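Local coordinates for protein glycine betaine/carnitine/choline ABC transporter (Staphylococcus aureus subsp. aureus Mu50, PDB 3O66) that probably binds glycine betaine or related quaternary ammonium compounds such as carnitine and choline and delivers them to an ABC transporter for uptake, at residues A[226-229]-A[230-234]; A[29-32]-A[33-37]. All coordinates share one frame; numbering follows the deposited sequence.

Contact 1: A[226-229]-A[230-234]; sequences ATNE and LLRQH
Arg232 N bonds to Asn228 O at 2.7 Å, and Gln233 N closes the next turn on Glu229 O. At the start of the helix Thr227 OG1 takes the N-H of Leu230 at 3.3 Å, an N-cap bond with an N-H...O angle of 157°, while Thr227 O accepts from Leu231 N at 3.2 Å. The hydroxyl is placed there by its first torsion (chi1 65°), which sets OG1 between the residue's own N and carbonyl carbon. Thr227 thus marks the point where strand 222-227, part of the mixed sheet of one lobe of this periplasmic-binding-protein-like fold, passes directly into the short helix 228-233. A bend in the Arg232 chain (chi3 -61°) folds its guanidinium back over the first turn: Asn228 O lies 3.5 Å from the guanidinium plane, over its centre, and Arg232 NH1 comes within 3.3 Å of Asn228 CB. The Arg232 charge is met by Asp103 in a salt bridge through NH2, and Asn228 OD1 is hydrogen-bonded to Thr105, so both side chains hold to strand 104-106 and the residue before it. Leu231 CD2 packs 4.0 Å from Ala226 CB, both residues buried. Leu230 CB sits beside the cap, 3.5 Å from Thr227 OG1, the two side chains crossing at about a right angle.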
# COMPACT_ATOMS: atom_id res chain seq x y z
N ALA A 226 -5.43 -10.87 -10.34
CA ALA A 226 -5.70 -11.20 -11.73
C ALA A 226 -6.94 -12.10 -11.73
O ALA A 226 -7.15 -12.90 -10.79
CB ALA A 226 -4.52 -11.89 -12.38
N THR A 227 -7.78 -11.99 -12.76
CA THR A 227 -8.89 -12.96 -12.90
C THR A 227 -8.33 -14.31 -13.29
O THR A 227 -7.30 -14.42 -14.00
CB THR A 227 -9.92 -12.53 -13.95
OG1 THR A 227 -9.28 -12.52 -15.24
CG2 THR A 227 -10.48 -11.16 -13.60
N ASN A 228 -8.97 -15.37 -12.80
CA ASN A 228 -8.53 -16.71 -13.17
C ASN A 228 -8.87 -17.06 -14.64
O ASN A 228 -8.18 -17.89 -15.26
CB ASN A 228 -9.02 -17.75 -12.14
CG ASN A 228 -8.33 -17.57 -10.80
OD1 ASN A 228 -7.22 -17.03 -10.75
ND2 ASN A 228 -8.97 -17.98 -9.72
N GLU A 229 -9.86 -16.37 -15.20
CA GLU A 229 -10.14 -16.49 -16.64
C GLU A 229 -8.87 -16.12 -17.43
O GLU A 229 -8.47 -16.84 -18.34
CB GLU A 229 -11.33 -15.61 -17.07
CG GLU A 229 -11.63 -15.68 -18.59
CD GLU A 229 -12.76 -14.74 -19.05
OE1 GLU A 229 -13.09 -13.78 -18.32
OE2 GLU A 229 -13.31 -14.97 -20.16
N LEU A 230 -8.22 -15.00 -17.06
CA LEU A 230 -6.99 -14.58 -17.74
C LEU A 230 -5.85 -15.58 -17.49
O LEU A 230 -5.09 -15.95 -18.43
CB LEU A 230 -6.55 -13.17 -17.28
CG LEU A 230 -5.14 -12.76 -17.73
CD1 LEU A 230 -5.06 -12.61 -19.26
CD2 LEU A 230 -4.72 -11.47 -17.04
N LEU A 231 -5.72 -16.01 -16.24
CA LEU A 231 -4.67 -16.95 -15.86
C LEU A 231 -4.88 -18.33 -16.50
O LEU A 231 -3.91 -19.05 -16.75
CB LEU A 231 -4.56 -17.05 -14.33
CG LEU A 231 -4.18 -15.75 -13.59
CD1 LEU A 231 -3.92 -16.07 -12.12
CD2 LEU A 231 -2.95 -15.05 -14.19
N ARG A 232 -6.13 -18.69 -16.77
CA ARG A 232 -6.38 -19.94 -17.50
C ARG A 232 -6.04 -19.83 -18.97
O ARG A 232 -5.49 -20.78 -19.57
CB ARG A 232 -7.82 -20.44 -17.27
CG ARG A 232 -8.00 -21.04 -15.88
CD ARG A 232 -9.38 -21.65 -15.66
NE ARG A 232 -10.44 -20.65 -15.78
CZ ARG A 232 -11.02 -20.02 -14.77
NH1 ARG A 232 -10.68 -20.26 -13.51
NH2 ARG A 232 -11.96 -19.13 -15.02
N GLN A 233 -6.33 -18.68 -19.56
CA GLN A 233 -5.99 -18.41 -20.94
C GLN A 233 -4.47 -18.32 -21.17
O GLN A 233 -3.97 -18.81 -22.18
CB GLN A 233 -6.70 -17.14 -21.41
CG GLN A 233 -6.40 -16.77 -22.84
CD GLN A 233 -7.46 -15.85 -23.43
OE1 GLN A 233 -7.86 -14.86 -22.80
NE2 GLN A 233 -7.92 -16.17 -24.63
N HIS A 234 -3.75 -17.67 -20.24
CA HIS A 234 -2.30 -17.50 -20.33
C HIS A 234 -1.61 -17.89 -19.03
O HIS A 234 -1.22 -17.00 -18.26
CB HIS A 234 -1.96 -16.03 -20.65
CG HIS A 234 -2.57 -15.53 -21.91
ND1 HIS A 234 -2.07 -15.86 -23.15
CD2 HIS A 234 -3.64 -14.72 -22.13
CE1 HIS A 234 -2.82 -15.29 -24.09
NE2 HIS A 234 -3.78 -14.60 -23.49

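Contact 2: A[29-32]-A[33-37]; sequences RLLI and EHDTH
Ile32 O is gripped twice by Thr36: Thr36 N lies 3.0 Å from Ile32 O and Thr36 OG1 donates to it at 2.8 Å, the two donors coming from opposite faces of the carbonyl plane. The hydroxyl bends back to this oxygen because chi1 of 69° sets OG1 between the backbone N and carbonyl carbon of Thr36; the same OG1 is also hydrogen-bonded to Ile40 N in the following loop. Thr36 is where the chain leaves helical geometry, and His37, with positive phi, is the C-prime residue of a Schellman motif, in which Gly38 N bonds to Glu33 O and His37 N to His34 O. This terminates helix 19-35, the helix of a beta-alpha-beta unit between strands 12-16 and 43-48. One turn earlier, the Arg29 and Glu33 side chains run alongside each other, and Arg29 NH1 meets Glu33 OE2 at 3.1 Å in a salt bridge whose hydrogen bond is weak. Guanidinium and carboxylate planes stand 57° apart, and Glu33 OE2 also rests 3.4 Å from Arg29 CG. Leu31 flanks Asp35, with Leu31 CD1 4.1 Å from Asp35 OD1; the carboxylate is held by Lys243 and Thr240. The His34 ring stacks on Tyr280.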
# COMPACT_ATOMS: atom_id res chain seq x y z
N ARG A 29 3.03 -4.09 -16.45
CA ARG A 29 2.87 -3.95 -17.91
C ARG A 29 4.21 -4.25 -18.60
O ARG A 29 4.27 -5.01 -19.60
CB ARG A 29 2.38 -2.53 -18.28
CG ARG A 29 2.42 -2.25 -19.79
CD ARG A 29 2.01 -0.80 -20.08
NE ARG A 29 2.99 0.19 -19.58
CZ ARG A 29 4.08 0.58 -20.24
NH1 ARG A 29 4.35 0.09 -21.44
NH2 ARG A 29 4.89 1.48 -19.70
N LEU A 30 5.27 -3.64 -18.08
CA LEU A 30 6.59 -3.80 -18.67
C LEU A 30 7.14 -5.20 -18.48
O LEU A 30 7.82 -5.73 -19.36
CB LEU A 30 7.58 -2.73 -18.16
CG LEU A 30 7.30 -1.28 -18.58
CD1 LEU A 30 8.00 -0.30 -17.62
CD2 LEU A 30 7.70 -0.97 -20.07
N LEU A 31 6.83 -5.81 -17.34
CA LEU A 31 7.34 -7.13 -17.05
C LEU A 31 6.64 -8.15 -17.95
O LEU A 31 7.29 -9.06 -18.46
CB LEU A 31 7.14 -7.46 -15.57
CG LEU A 31 7.74 -8.76 -15.07
CD1 LEU A 31 9.24 -8.86 -15.34
CD2 LEU A 31 7.44 -8.88 -13.56
N ILE A 32 5.34 -7.98 -18.16
CA ILE A 32 4.59 -8.86 -19.08
C ILE A 32 5.12 -8.70 -20.51
O ILE A 32 5.37 -9.69 -21.20
CB ILE A 32 3.08 -8.62 -19.00
CG1 ILE A 32 2.58 -9.12 -17.62
CG2 ILE A 32 2.34 -9.29 -20.17
CD1 ILE A 32 1.23 -8.52 -17.22
N GLU A 33 5.31 -7.45 -20.95
CA GLU A 33 5.93 -7.25 -22.27
C GLU A 33 7.26 -7.99 -22.35
O GLU A 33 7.57 -8.63 -23.38
CB GLU A 33 6.13 -5.77 -22.58
CG GLU A 33 4.82 -5.04 -22.84
CD GLU A 33 5.01 -3.55 -23.15
OE1 GLU A 33 6.01 -3.20 -23.82
OE2 GLU A 33 4.13 -2.75 -22.74
N HIS A 34 8.06 -7.86 -21.30
CA HIS A 34 9.40 -8.47 -21.27
C HIS A 34 9.32 -10.00 -21.35
O HIS A 34 9.93 -10.62 -22.23
CB HIS A 34 10.20 -8.02 -20.04
CG HIS A 34 11.54 -8.71 -19.90
ND1 HIS A 34 12.66 -8.34 -20.61
CD2 HIS A 34 11.91 -9.76 -19.13
CE1 HIS A 34 13.67 -9.12 -20.28
NE2 HIS A 34 13.24 -10.00 -19.38
N ASP A 35 8.56 -10.61 -20.43
CA ASP A 35 8.49 -12.07 -20.38
C ASP A 35 7.86 -12.70 -21.63
O ASP A 35 8.21 -13.84 -21.98
CB ASP A 35 7.73 -12.55 -19.15
CG ASP A 35 8.54 -12.46 -17.89
OD1 ASP A 35 9.70 -12.00 -17.92
OD2 ASP A 35 8.01 -12.87 -16.85
N THR A 36 6.96 -11.98 -22.29
CA THR A 36 6.26 -12.52 -23.48
C THR A 36 6.89 -12.05 -24.78
O THR A 36 6.35 -12.28 -25.85
CB THR A 36 4.74 -12.16 -23.49
OG1 THR A 36 4.58 -10.74 -23.70
CG2 THR A 36 4.08 -12.56 -22.15
N HIS A 37 8.04 -11.40 -24.68
CA HIS A 37 8.75 -10.84 -25.85
C HIS A 37 7.85 -10.00 -26.74
O HIS A 37 7.91 -10.10 -27.98
CB HIS A 37 9.44 -11.95 -26.67
CG HIS A 37 10.17 -12.95 -25.83
ND1 HIS A 37 9.72 -14.24 -25.65
CD2 HIS A 37 11.31 -12.85 -25.11
CE1 HIS A 37 10.55 -14.89 -24.86
NE2 HIS A 37 11.53 -14.07 -24.52

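In the fold
From the N terminus, strand 12-16 leads into helix 19-35, and contact 2 closes the last turn of that helix before the chain continues to strand 43-48. Contact 1 comes much later, where strand 222-227 enters helix 228-233. Each spans one unbroken run of chain, so the two follow in series and neither nest nor cross. The centres of contact 1 and contact 2 lie about 16 Å apart. The nearest atoms of contact 1 and contact 2 are about 7 Å apart, so they do not touch. Both belong to the lobe whose sheet contains strands 12-16, 43-48 and 222-227. Helix 236-242 lies against both: Ala226 and Leu230 of contact 1 touch it, as do Leu31 and Ile32 of contact 2, and Leu237 meets both Leu230 and Ile32.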